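Local atomic coordinates of endosialidase (Enterobacteria phage phi92, PDB entry 4HIZ), a protein that cleaves polysialic acid from within the chain, probably at both alpha-2,8 and alpha-2,9 linkages, as a bacteriophage endosialidase. Residues H208-G213 against W260-R265; T224-N229 against V243-A248; S234-N237 against F241-T244. All coordinates share one frame; numbering follows the deposited sequence.

Interaction 1 of 3, residues H208-G213 against W260-R265; sequences HGLKVG and WHFGTR. With EDO (1,2-ethanediol), chain K.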
ATOM      1  N   HIS A 208      23.195 -20.984 -24.158  1.00 16.17           N
ATOM      2  CA  HIS A 208      22.973 -20.762 -22.724  1.00 15.29           C
ATOM      3  C   HIS A 208      23.337 -19.343 -22.247  1.00 14.75           C
ATOM      4  O   HIS A 208      22.770 -18.842 -21.259  1.00 15.73           O
ATOM      5  CB  HIS A 208      23.707 -21.842 -21.908  1.00 15.49           C
ATOM      6  CG  HIS A 208      25.165 -21.949 -22.227  1.00 14.58           C
ATOM      7  ND1 HIS A 208      26.095 -21.044 -21.751  1.00 13.96           N
ATOM      8  CD2 HIS A 208      25.858 -22.848 -22.980  1.00 15.78           C
ATOM      9  CE1 HIS A 208      27.298 -21.384 -22.198  1.00 15.11           C
ATOM     10  NE2 HIS A 208      27.177 -22.467 -22.946  1.00 15.78           N
ATOM     11  N   GLY A 209      24.287 -18.699 -22.922  1.00 13.88           N
ATOM     12  CA  GLY A 209      24.684 -17.347 -22.565  1.00 14.98           C
ATOM     13  C   GLY A 209      25.414 -17.240 -21.245  1.00 15.68           C
ATOM     14  O   GLY A 209      25.599 -16.145 -20.736  1.00 17.59           O
ATOM     15  N   LEU A 210      25.835 -18.365 -20.675  1.00 13.82           N
ATOM     16  CA  LEU A 210      26.499 -18.336 -19.368  1.00 13.34           C
ATOM     17  C   LEU A 210      28.012 -18.061 -19.479  1.00 13.57           C
ATOM     18  O   LEU A 210      28.636 -18.351 -20.505  1.00 14.68           O
ATOM     19  CB  LEU A 210      26.283 -19.663 -18.620  1.00 13.12           C
ATOM     20  CG  LEU A 210      24.823 -20.095 -18.493  1.00 15.65           C
ATOM     21  CD1 LEU A 210      24.704 -21.564 -18.028  1.00 14.77           C
ATOM     22  CD2 LEU A 210      24.131 -19.177 -17.519  1.00 17.68           C
ATOM     23  N   LYS A 211      28.569 -17.518 -18.406  1.00 14.39           N
ATOM     24  CA  LYS A 211      30.000 -17.319 -18.253  1.00 15.80           C
ATOM     25  C   LYS A 211      30.468 -18.020 -16.999  1.00 15.65           C
ATOM     26  O   LYS A 211      29.660 -18.348 -16.118  1.00 15.13           O
ATOM     27  CB  LYS A 211      30.325 -15.827 -18.165  1.00 18.05           C
ATOM     28  CG  LYS A 211      30.080 -15.081 -19.480  1.00 20.33           C
ATOM     29  CD  LYS A 211      30.263 -13.582 -19.316  1.00 24.43           C
ATOM     30  CE  LYS A 211      30.287 -12.889 -20.696  1.00 26.58           C
ATOM     31  NZ  LYS A 211      31.683 -12.787 -21.291  1.00 25.57           N
ATOM     32  N   VAL A 212      31.766 -18.293 -16.925  1.00 15.37           N
ATOM     33  CA  VAL A 212      32.325 -18.864 -15.713  1.00 16.02           C
ATOM     34  C   VAL A 212      31.949 -18.027 -14.480  1.00 15.75           C
ATOM     35  O   VAL A 212      32.068 -16.776 -14.487  1.00 17.22           O
ATOM     36  CB  VAL A 212      33.855 -18.940 -15.823  1.00 18.04           C
ATOM     37  CG1 VAL A 212      34.458 -19.384 -14.497  1.00 20.10           C
ATOM     38  CG2 VAL A 212      34.245 -19.904 -16.945  1.00 19.51           C
ATOM     39  N   GLY A 213      31.497 -18.715 -13.433  1.00 15.54           N
ATOM     40  CA  GLY A 213      31.106 -18.056 -12.202  1.00 14.67           C
ATOM     41  C   GLY A 213      29.618 -17.781 -12.137  1.00 14.41           C
ATOM     42  O   GLY A 213      29.097 -17.466 -11.044  1.00 15.34           O
ATOM     43  N   TRP A 260      14.528 -32.823 -17.728  1.00 15.99           N
ATOM     44  CA  TRP A 260      14.932 -32.219 -16.455  1.00 15.03           C
ATOM     45  C   TRP A 260      14.655 -30.712 -16.458  1.00 14.03           C
ATOM     46  O   TRP A 260      14.033 -30.202 -17.388  1.00 14.87           O
ATOM     47  CB  TRP A 260      16.428 -32.537 -16.182  1.00 15.56           C
ATOM     48  CG  TRP A 260      17.397 -32.241 -17.334  1.00 15.63           C
ATOM     49  CD1 TRP A 260      17.602 -33.013 -18.462  1.00 15.58           C
ATOM     50  CD2 TRP A 260      18.330 -31.142 -17.428  1.00 15.39           C
ATOM     51  NE1 TRP A 260      18.591 -32.453 -19.253  1.00 14.44           N
ATOM     52  CE2 TRP A 260      19.043 -31.302 -18.650  1.00 15.20           C
ATOM     53  CE3 TRP A 260      18.619 -30.032 -16.609  1.00 15.13           C
ATOM     54  CZ2 TRP A 260      20.020 -30.417 -19.059  1.00 15.35           C
ATOM     55  CZ3 TRP A 260      19.589 -29.136 -17.024  1.00 15.47           C
ATOM     56  CH2 TRP A 260      20.278 -29.327 -18.248  1.00 16.00           C
ATOM     57  N   HIS A 261      15.114 -30.030 -15.417  1.00 12.28           N
ATOM     58  CA  HIS A 261      14.769 -28.618 -15.236  1.00 12.71           C
ATOM     59  C   HIS A 261      16.019 -27.815 -14.953  1.00 12.59           C
ATOM     60  O   HIS A 261      16.860 -28.230 -14.149  1.00 13.30           O
ATOM     61  CB  HIS A 261      13.833 -28.452 -14.027  1.00 14.16           C
ATOM     62  CG  HIS A 261      12.549 -29.202 -14.160  1.00 15.93           C
ATOM     63  ND1 HIS A 261      11.536 -28.796 -15.007  1.00 16.94           N
ATOM     64  CD2 HIS A 261      12.132 -30.362 -13.594  1.00 17.08           C
ATOM     65  CE1 HIS A 261      10.540 -29.669 -14.939  1.00 18.26           C
ATOM     66  NE2 HIS A 261      10.871 -30.624 -14.082  1.00 18.94           N
ATOM     67  N   PHE A 262      16.118 -26.655 -15.588  1.00 12.30           N
ATOM     68  CA  PHE A 262      17.253 -25.761 -15.397  1.00 12.00           C
ATOM     69  C   PHE A 262      16.771 -24.335 -15.191  1.00 12.14           C
ATOM     70  O   PHE A 262      15.865 -23.880 -15.894  1.00 12.59           O
ATOM     71  CB  PHE A 262      18.130 -25.808 -16.663  1.00 12.01           C
ATOM     72  CG  PHE A 262      19.332 -24.891 -16.604  1.00 13.75           C
ATOM     73  CD1 PHE A 262      20.500 -25.290 -15.951  1.00 13.95           C
ATOM     74  CD2 PHE A 262      19.275 -23.624 -17.161  1.00 14.79           C
ATOM     75  CE1 PHE A 262      21.606 -24.444 -15.888  1.00 14.69           C
ATOM     76  CE2 PHE A 262      20.380 -22.750 -17.082  1.00 15.91           C
ATOM     77  CZ  PHE A 262      21.542 -23.174 -16.453  1.00 15.72           C
ATOM     78  N   GLY A 263      17.403 -23.623 -14.251  1.00 11.92           N
ATOM     79  CA  GLY A 263      17.141 -22.190 -14.126  1.00 11.40           C
ATOM     80  C   GLY A 263      18.446 -21.451 -13.880  1.00 12.07           C
ATOM     81  O   GLY A 263      19.343 -21.957 -13.184  1.00 13.52           O
ATOM     82  N   THR A 264      18.569 -20.255 -14.455  1.00 11.02           N
ATOM     83  CA  THR A 264      19.651 -19.409 -14.015  1.00 11.58           C
ATOM     84  C   THR A 264      19.274 -18.798 -12.658  1.00 12.00           C
ATOM     85  O   THR A 264      18.092 -18.820 -12.249  1.00 12.88           O
ATOM     86  CB  THR A 264      19.901 -18.266 -14.989  1.00 13.36           C
ATOM     87  OG1 THR A 264      18.701 -17.507 -15.114  1.00 13.47           O
ATOM     88  CG2 THR A 264      20.303 -18.828 -16.370  1.00 15.13           C
ATOM     89  N   ARG A 265      20.274 -18.243 -11.988  1.00 11.85           N
ATOM     90  CA  ARG A 265      20.082 -17.455 -10.770  1.00 12.08           C
ATOM     91  C   ARG A 265      20.674 -16.078 -11.017  1.00 12.56           C
ATOM     92  O   ARG A 265      21.825 -15.796 -10.658  1.00 13.63           O
ATOM     93  CB  ARG A 265      20.754 -18.139  -9.571  1.00 13.22           C
ATOM     94  CG  ARG A 265      20.138 -19.530  -9.256  1.00 13.97           C
ATOM     95  CD  ARG A 265      20.662 -20.066  -7.935  1.00 14.69           C
ATOM     96  NE  ARG A 265      21.994 -20.673  -8.075  1.00 14.55           N
ATOM     97  CZ  ARG A 265      23.027 -20.446  -7.274  1.00 15.18           C
ATOM     98  NH1 ARG A 265      22.939 -19.563  -6.281  1.00 15.27           N
ATOM     99  NH2 ARG A 265      24.165 -21.106  -7.482  1.00 16.55           N
TER
HETATM  100  C1  EDO K 805      27.979 -18.075 -25.492  1.00 22.65           C
HETATM  101  O1  EDO K 805      27.952 -18.402 -26.888  1.00 23.96           O
HETATM  102  C2  EDO K 805      27.361 -19.193 -24.661  1.00 20.81           C
HETATM  103  O2  EDO K 805      26.013 -19.513 -25.070  1.00 18.98           O

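Interaction 2 of 3, residues T224-N229 against V243-A248; sequences TGVSGN and VTLARA. With SLB (N-acetyl-beta-neuraminic acid), chain D; SIA (N-acetyl-alpha-neuraminic acid), chain B.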
ATOM      1  N   THR A 224      23.628 -38.051 -11.039  1.00 18.30           N
ATOM      2  CA  THR A 224      24.087 -37.932  -9.661  1.00 18.85           C
ATOM      3  C   THR A 224      25.091 -36.817  -9.505  1.00 17.56           C
ATOM      4  O   THR A 224      26.053 -36.737 -10.285  1.00 17.42           O
ATOM      5  CB  THR A 224      24.736 -39.224  -9.198  1.00 21.24           C
ATOM      6  OG1 THR A 224      23.749 -40.244  -9.221  1.00 23.28           O
ATOM      7  CG2 THR A 224      25.225 -39.082  -7.767  1.00 22.40           C
ATOM      8  N   GLY A 225      24.824 -35.916  -8.547  1.00 18.12           N
ATOM      9  CA  GLY A 225      25.751 -34.826  -8.286  1.00 18.51           C
ATOM     10  C   GLY A 225      25.414 -33.529  -8.999  1.00 17.79           C
ATOM     11  O   GLY A 225      25.954 -32.478  -8.654  1.00 19.17           O
ATOM     12  N   VAL A 226      24.555 -33.601 -10.006  1.00 16.69           N
ATOM     13  CA  VAL A 226      24.133 -32.411 -10.742  1.00 15.60           C
ATOM     14  C   VAL A 226      22.739 -32.068 -10.228  1.00 15.85           C
ATOM     15  O   VAL A 226      21.734 -32.613 -10.687  1.00 16.30           O
ATOM     16  CB  VAL A 226      24.133 -32.613 -12.266  1.00 16.05           C
ATOM     17  CG1 VAL A 226      23.711 -31.301 -12.992  1.00 15.70           C
ATOM     18  CG2 VAL A 226      25.529 -33.045 -12.723  1.00 16.96           C
ATOM     19  N   SER A 227      22.686 -31.163  -9.262  1.00 15.74           N
ATOM     20  CA  SER A 227      21.468 -31.032  -8.454  1.00 16.01           C
ATOM     21  C   SER A 227      21.534 -29.735  -7.667  1.00 15.47           C
ATOM     22  O   SER A 227      22.589 -29.409  -7.111  1.00 15.59           O
ATOM     23  CB  SER A 227      21.375 -32.227  -7.476  1.00 18.31           C
ATOM     24  OG  SER A 227      20.359 -32.015  -6.507  1.00 21.21           O
ATOM     25  N   GLY A 228      20.418 -29.002  -7.612  1.00 14.58           N
ATOM     26  CA  GLY A 228      20.398 -27.835  -6.769  1.00 14.88           C
ATOM     27  C   GLY A 228      21.203 -26.689  -7.331  1.00 14.23           C
ATOM     28  O   GLY A 228      21.456 -26.607  -8.536  1.00 14.23           O
ATOM     29  N   ASN A 229      21.622 -25.798  -6.443  1.00 13.56           N
ATOM     30  CA  ASN A 229      22.372 -24.614  -6.825  1.00 13.22           C
ATOM     31  C   ASN A 229      23.809 -24.980  -7.148  1.00 14.43           C
ATOM     32  O   ASN A 229      24.486 -25.634  -6.337  1.00 16.25           O
ATOM     33  CB  ASN A 229      22.369 -23.618  -5.663  1.00 12.87           C
ATOM     34  CG  ASN A 229      21.073 -22.868  -5.540  1.00 14.15           C
ATOM     35  OD1 ASN A 229      20.189 -22.979  -6.378  1.00 14.63           O
ATOM     36  ND2 ASN A 229      20.955 -22.084  -4.482  1.00 16.15           N
ATOM     37  N   VAL A 243      30.023 -27.916 -14.933  1.00 15.27           N
ATOM     38  CA  VAL A 243      29.913 -27.612 -13.509  1.00 15.93           C
ATOM     39  C   VAL A 243      30.803 -28.619 -12.775  1.00 16.88           C
ATOM     40  O   VAL A 243      31.083 -29.731 -13.292  1.00 15.98           O
ATOM     41  CB  VAL A 243      28.432 -27.661 -12.988  1.00 15.37           C
ATOM     42  CG1 VAL A 243      27.585 -26.612 -13.715  1.00 15.26           C
ATOM     43  CG2 VAL A 243      27.794 -29.061 -13.154  1.00 15.14           C
ATOM     44  N   THR A 244      31.256 -28.245 -11.592  1.00 17.07           N
ATOM     45  CA  THR A 244      32.084 -29.139 -10.793  1.00 18.74           C
ATOM     46  C   THR A 244      31.299 -29.839  -9.684  1.00 19.57           C
ATOM     47  O   THR A 244      30.600 -29.188  -8.915  1.00 20.69           O
ATOM     48  CB  THR A 244      33.229 -28.355 -10.158  1.00 20.13           C
ATOM     49  OG1 THR A 244      33.983 -27.723 -11.191  1.00 21.53           O
ATOM     50  CG2 THR A 244      34.170 -29.280  -9.376  1.00 20.71           C
ATOM     51  N   LEU A 245      31.434 -31.165  -9.606  1.00 19.21           N
ATOM     52  CA  LEU A 245      30.752 -31.998  -8.627  1.00 19.83           C
ATOM     53  C   LEU A 245      31.461 -31.958  -7.290  1.00 22.12           C
ATOM     54  O   LEU A 245      32.676 -31.808  -7.235  1.00 23.02           O
ATOM     55  CB  LEU A 245      30.731 -33.454  -9.119  1.00 19.95           C
ATOM     56  CG  LEU A 245      30.138 -33.716 -10.504  1.00 22.95           C
ATOM     57  CD1 LEU A 245      30.142 -35.220 -10.811  1.00 25.03           C
ATOM     58  CD2 LEU A 245      28.720 -33.169 -10.594  1.00 23.07           C
ATOM     59  N   ALA A 246      30.700 -32.137  -6.214  1.00 24.31           N
ATOM     60  CA  ALA A 246      31.257 -32.151  -4.868  1.00 26.47           C
ATOM     61  C   ALA A 246      32.134 -33.385  -4.654  1.00 26.94           C
ATOM     62  O   ALA A 246      33.069 -33.360  -3.856  1.00 28.98           O
ATOM     63  CB  ALA A 246      30.137 -32.093  -3.832  1.00 27.52           C
ATOM     64  N   ARG A 247      31.831 -34.471  -5.354  1.00 26.30           N
ATOM     65  CA  ARG A 247      32.717 -35.629  -5.329  1.00 28.90           C
ATOM     66  C   ARG A 247      32.709 -36.364  -6.664  1.00 25.26           C
ATOM     67  O   ARG A 247      31.767 -36.230  -7.439  1.00 24.80           O
ATOM     68  CB  ARG A 247      32.380 -36.565  -4.170  1.00 36.94           C
ATOM     69  CG  ARG A 247      30.971 -37.019  -4.118  1.00 48.91           C
ATOM     70  CD  ARG A 247      30.719 -37.780  -2.810  1.00 66.32           C
ATOM     71  NE  ARG A 247      29.504 -38.586  -2.854  1.00 83.17           N
ATOM     72  CZ  ARG A 247      29.476 -39.878  -3.167  1.00 93.21           C
ATOM     73  NH1 ARG A 247      30.601 -40.518  -3.466  1.00 88.48           N
ATOM     74  NH2 ARG A 247      28.323 -40.534  -3.182  1.00102.58           N
ATOM     75  N   ALA A 248      33.773 -37.118  -6.931  1.00 23.77           N
ATOM     76  CA  ALA A 248      33.938 -37.783  -8.217  1.00 25.17           C
ATOM     77  C   ALA A 248      32.808 -38.770  -8.484  1.00 22.25           C
ATOM     78  O   ALA A 248      32.361 -39.492  -7.574  1.00 21.57           O
ATOM     79  CB  ALA A 248      35.289 -38.514  -8.274  1.00 29.35           C
TER
HETATM   80  C1  SLB D   1      23.142 -36.022  -5.551  1.00 75.91           C
HETATM   81  C2  SLB D   1      22.238 -36.644  -4.504  1.00 92.36           C
HETATM   82  C3  SLB D   1      22.069 -38.149  -4.665  1.00 88.05           C
HETATM   83  C4  SLB D   1      21.148 -38.705  -3.679  1.00 90.09           C
HETATM   84  C5  SLB D   1      19.793 -38.061  -3.678  1.00 81.78           C
HETATM   85  C6  SLB D   1      19.794 -36.548  -3.817  1.00 83.94           C
HETATM   86  C7  SLB D   1      18.561 -36.105  -4.539  1.00 63.24           C
HETATM   87  C8  SLB D   1      18.680 -34.625  -4.607  1.00 56.09           C
HETATM   88  C9  SLB D   1      17.387 -34.026  -5.127  1.00 59.18           C
HETATM   89  C10 SLB D   1      17.707 -38.901  -2.626  1.00 77.05           C
HETATM   90  C11 SLB D   1      16.871 -39.297  -1.397  1.00 74.45           C
HETATM   91  N5  SLB D   1      19.063 -38.418  -2.477  1.00 77.08           N
HETATM   92  O1A SLB D   1      22.718 -35.914  -6.732  1.00 55.19           O
HETATM   93  O1B SLB D   1      24.288 -35.621  -5.189  1.00 85.49           O
HETATM   94  O2  SLB D   1      22.939 -36.308  -3.317  1.00 96.09           O
HETATM   95  O4  SLB D   1      21.021 -40.150  -3.847  1.00102.66           O
HETATM   96  O6  SLB D   1      20.910 -35.906  -4.486  1.00103.20           O
HETATM   97  O7  SLB D   1      18.556 -36.622  -5.871  1.00 56.05           O
HETATM   98  O8  SLB D   1      18.984 -34.139  -3.310  1.00 51.71           O
HETATM   99  O9  SLB D   1      17.606 -32.639  -5.228  1.00 57.93           O
HETATM  100  O10 SLB D   1      17.221 -38.997  -3.749  1.00 80.34           O
HETATM  101  C1  SIA B   2      17.079 -32.369  -7.551  1.00 28.27           C
HETATM  102  C2  SIA B   2      16.831 -31.874  -6.126  1.00 36.99           C
HETATM  103  C3  SIA B   2      17.161 -30.375  -5.972  1.00 29.31           C
HETATM  104  C4  SIA B   2      16.101 -29.470  -6.592  1.00 25.76           C
HETATM  105  C5  SIA B   2      14.688 -29.878  -6.152  1.00 25.45           C
HETATM  106  C6  SIA B   2      14.458 -31.377  -6.372  1.00 27.60           C
HETATM  107  C7  SIA B   2      13.132 -31.834  -5.760  1.00 30.81           C
HETATM  108  C8  SIA B   2      12.790 -33.304  -6.050  1.00 38.11           C
HETATM  109  C9  SIA B   2      13.224 -33.768  -7.429  1.00 36.61           C
HETATM  110  C10 SIA B   2      12.875 -28.212  -6.362  1.00 24.99           C
HETATM  111  C11 SIA B   2      12.001 -27.456  -7.324  1.00 22.79           C
HETATM  112  N5  SIA B   2      13.739 -29.068  -6.921  1.00 25.23           N
HETATM  113  O1A SIA B   2      18.174 -32.071  -8.065  1.00 26.50           O
HETATM  114  O1B SIA B   2      16.231 -33.049  -8.178  1.00 24.75           O
HETATM  115  O4  SIA B   2      16.350 -28.100  -6.199  1.00 25.42           O
HETATM  116  O6  SIA B   2      15.479 -32.162  -5.748  1.00 30.47           O
HETATM  117  O7  SIA B   2      13.278 -31.698  -4.338  1.00 29.94           O
HETATM  118  O8  SIA B   2      13.452 -34.115  -5.081  1.00 46.49           O
HETATM  119  O9  SIA B   2      14.357 -34.659  -7.351  1.00 38.08           O
HETATM  120  O10 SIA B   2      12.795 -28.061  -5.140  1.00 25.83           O
HETATM  121  O   HOH W   1      27.734 -32.261  -6.682  1.00 24.78           O

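Interaction 3 of 3, residues S234-N237 against F241-T244; sequences SVIN and FTVT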
ATOM      1  N   SER A 234      33.225 -23.970 -16.409  1.00 18.45           N
ATOM      2  CA  SER A 234      33.899 -23.624 -17.676  1.00 18.07           C
ATOM      3  C   SER A 234      32.842 -23.527 -18.743  1.00 16.69           C
ATOM      4  O   SER A 234      31.721 -24.052 -18.565  1.00 17.18           O
ATOM      5  CB  SER A 234      34.933 -24.694 -18.092  1.00 19.35           C
ATOM      6  OG  SER A 234      34.295 -25.856 -18.593  1.00 20.32           O
ATOM      7  N   VAL A 235      33.184 -22.836 -19.832  1.00 16.06           N
ATOM      8  CA  VAL A 235      32.335 -22.777 -21.006  1.00 16.30           C
ATOM      9  C   VAL A 235      33.097 -23.389 -22.170  1.00 18.19           C
ATOM     10  O   VAL A 235      34.216 -22.982 -22.492  1.00 19.78           O
ATOM     11  CB  VAL A 235      31.906 -21.333 -21.334  1.00 16.38           C
ATOM     12  CG1 VAL A 235      31.049 -21.306 -22.600  1.00 16.79           C
ATOM     13  CG2 VAL A 235      31.115 -20.769 -20.146  1.00 16.18           C
ATOM     14  N   ILE A 236      32.478 -24.381 -22.787  1.00 18.42           N
ATOM     15  CA  ILE A 236      33.128 -25.097 -23.874  1.00 19.74           C
ATOM     16  C   ILE A 236      32.775 -24.513 -25.233  1.00 20.54           C
ATOM     17  O   ILE A 236      33.660 -24.344 -26.084  1.00 21.96           O
ATOM     18  CB  ILE A 236      32.762 -26.561 -23.795  1.00 21.95           C
ATOM     19  CG1 ILE A 236      33.350 -27.150 -22.513  1.00 24.68           C
ATOM     20  CG2 ILE A 236      33.301 -27.331 -25.009  1.00 22.46           C
ATOM     21  CD1 ILE A 236      32.892 -28.580 -22.255  1.00 25.94           C
ATOM     22  N   ASN A 237      31.499 -24.186 -25.441  1.00 19.40           N
ATOM     23  CA  ASN A 237      31.101 -23.556 -26.695  1.00 19.97           C
ATOM     24  C   ASN A 237      29.736 -22.905 -26.492  1.00 20.02           C
ATOM     25  O   ASN A 237      29.248 -22.882 -25.346  1.00 18.86           O
ATOM     26  CB  ASN A 237      31.188 -24.552 -27.894  1.00 21.33           C
ATOM     27  CG  ASN A 237      30.250 -25.747 -27.755  1.00 24.47           C
ATOM     28  OD1 ASN A 237      29.159 -25.654 -27.185  1.00 23.62           O
ATOM     29  ND2 ASN A 237      30.679 -26.885 -28.287  1.00 27.31           N
ATOM     30  N   PHE A 241      28.523 -26.186 -21.412  1.00 15.40           N
ATOM     31  CA  PHE A 241      29.332 -25.688 -20.306  1.00 15.03           C
ATOM     32  C   PHE A 241      29.582 -26.803 -19.323  1.00 15.81           C
ATOM     33  O   PHE A 241      29.067 -27.902 -19.494  1.00 15.92           O
ATOM     34  CB  PHE A 241      28.671 -24.465 -19.614  1.00 14.00           C
ATOM     35  CG  PHE A 241      27.339 -24.761 -18.939  1.00 14.11           C
ATOM     36  CD1 PHE A 241      26.162 -24.785 -19.684  1.00 14.05           C
ATOM     37  CD2 PHE A 241      27.274 -25.008 -17.564  1.00 14.24           C
ATOM     38  CE1 PHE A 241      24.918 -25.046 -19.075  1.00 15.32           C
ATOM     39  CE2 PHE A 241      26.028 -25.271 -16.929  1.00 16.02           C
ATOM     40  CZ  PHE A 241      24.857 -25.301 -17.680  1.00 15.82           C
ATOM     41  N   THR A 242      30.355 -26.531 -18.282  1.00 15.15           N
ATOM     42  CA  THR A 242      30.531 -27.553 -17.250  1.00 15.61           C
ATOM     43  C   THR A 242      30.244 -26.993 -15.858  1.00 15.53           C
ATOM     44  O   THR A 242      30.266 -25.773 -15.629  1.00 16.04           O
ATOM     45  CB  THR A 242      31.974 -28.122 -17.219  1.00 17.13           C
ATOM     46  OG1 THR A 242      32.883 -27.095 -16.773  1.00 18.53           O
ATOM     47  CG2 THR A 242      32.387 -28.707 -18.616  1.00 17.58           C
ATOM     48  N   VAL A 243      30.023 -27.916 -14.933  1.00 15.27           N
ATOM     49  CA  VAL A 243      29.913 -27.612 -13.509  1.00 15.93           C
ATOM     50  C   VAL A 243      30.803 -28.619 -12.775  1.00 16.88           C
ATOM     51  O   VAL A 243      31.083 -29.731 -13.292  1.00 15.98           O
ATOM     52  CB  VAL A 243      28.432 -27.661 -12.988  1.00 15.37           C
ATOM     53  CG1 VAL A 243      27.585 -26.612 -13.715  1.00 15.26           C
ATOM     54  CG2 VAL A 243      27.794 -29.061 -13.154  1.00 15.14           C
ATOM     55  N   THR A 244      31.256 -28.245 -11.592  1.00 17.07           N
ATOM     56  CA  THR A 244      32.084 -29.139 -10.793  1.00 18.74           C
ATOM     57  C   THR A 244      31.299 -29.839  -9.684  1.00 19.57           C
ATOM     58  O   THR A 244      30.600 -29.188  -8.915  1.00 20.69           O
ATOM     59  CB  THR A 244      33.229 -28.355 -10.158  1.00 20.13           C
ATOM     60  OG1 THR A 244      33.983 -27.723 -11.191  1.00 21.53           O
ATOM     61  CG2 THR A 244      34.170 -29.280  -9.376  1.00 20.71           C
TER

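Interaction 1 of 3, residues H208-G213 against W260-R265
Leu210 and Thr264 mark the closest approach of the two backbones, yet their CA atoms are still 8.8 Å apart. The irregular chain at 208-213 runs past strand 261-264 without any direct hydrogen bond to it, and side chains alone bridge the gap. Leu210 does the bridging by splitting its two methyls. CD1 reaches CZ of Phe262 at 3.9 Å, the leucine and the phenylalanine coming from opposite directions, while CD2 meets CG2 of Thr264 at 4.0 Å. In Thr264 the OG1 stands between the backbone N and carbonyl carbon (chi1 58°), which turns CG2 to the leucine; the hydroxyl itself bonds to Met182 O and Tyr184 N. The loop is pinned at Leu210, whose backbone N donates to ND1 of His208 over 2.9 Å, nearly in the imidazole plane. Over one face of that ring lies O2 of an ethanediol, probably from the crystallisation liquor, to which Gly209 N donates at 2.9 Å. The loop packs on a face of the antiparallel sheet that holds 261-264, in the catalytic beta-propeller region. Val216 of strand 215-219 and Phe241 of strand 240-244 touch Leu210 and Phe262, and Val232 of strand 230-237 packs on the leucine.

Interaction 2 of 3, residues T224-N229 against V243-A248
Gly225 O accepts a 2.7 Å hydrogen bond from a water, and that water in turn accepts one from Ala246 N at 3.0 Å. This bridge is the polar tie between 224-229 and 243-248, which share no direct hydrogen bond. Beside it, CD2 of Leu245 comes to 3.4 Å from Gly225 O and also meets CG2 of Val226 at 3.8 Å. With CD1 of Leu245 anti to CA, the other branch, CD2, is turned to the glycine carbonyl, while CD1 lies farther off, near the carbonyl of Thr224. The backbone of Gly225 has a positive phi of 95°, a conformation that suits glycine, and the missing side chain lets the leucine methyl settle close. The other side of this turn faces the glycan. Gly225 N donates to carboxylate O1A of the beta-neuraminic acid over 2.8 Å, at an N-H...O angle of 165°. Ser227 has OG anti to its main-chain nitrogen (chi1 169°) and donates to O1A of the alpha-neuraminic acid at 2.7 Å; Asn220 N and Ser219 OG also bond that sugar. One short loop thus meets sialic acid on one side and an apolar patch on the other. The patch continues into the sheet: Val226, Val243 and Leu245 all touch Ala201 of strand 200-204, and Phe218 of strand 215-219 packs against both valines.

Interaction 3 of 3, residues S234-N237 against F241-T244
Ser234 and Thr242 point to the same face of the sheet, and their hydroxyls meet end on, OG to OG1 at 2.6 Å, in a hydrogen bond that either could donate. Both oxygens stand between their own backbone N and carbonyl carbon (chi1 75° and 68°), and this shared choice turns them toward each other. That torsion sets the threonine's CG2 anti to its carbonyl carbon, beside the backbone N, where CD1 of Ile236 reaches it at 3.7 Å, the two side chains crossing at about a right angle. On the other face Val235 pairs with Phe241 as a non-hydrogen-bonded antiparallel pair, CG2 to CB 4.5 Å apart; the phenylalanine ring then leads away from its partner. Thr242 N donates to Ser234 O over 2.8 Å, which makes theirs the hydrogen-bonded pair, and CB of Phe241 lies 3.3 Å from that oxygen. Ile236 and Asn237 face Thr240 in a classic beta bulge, and Asn237 OD1 takes bonds from Asp239 N and the Thr240 hydroxyl. Strand 200-204 lies beside 240-244, where Ile203 touches Phe241 and Thr202 touches Thr242, and strand 215-219 lies beside 230-237; Leu205 packs on the Phe241 ring and His208 meets it edge-to-face.

From the N terminus, the chain first leaves strand 200-204 into the loop at 208-213, whose partner arrives only at strand 261-264, so interaction 1 closes the longest loop. Interactions 2 and 3 both fall within it. The glycan-binding loop 224-229 returns to 243-248 in interaction 2, and the hairpin of interaction 3 is tighter still, with 241-244 sharing Val243 and Thr244 with interaction 2. All three reach one antiparallel sheet, which is inserted between strands 172-181 and 272-275 of a propeller sheet. Interactions 1 and 3 meet where Leu210 O packs against CG2 of Val235 and, probably, through a hydrogen bond from His208 to Asn237; Arg265 packs on Asn229 between interactions 1 and 2.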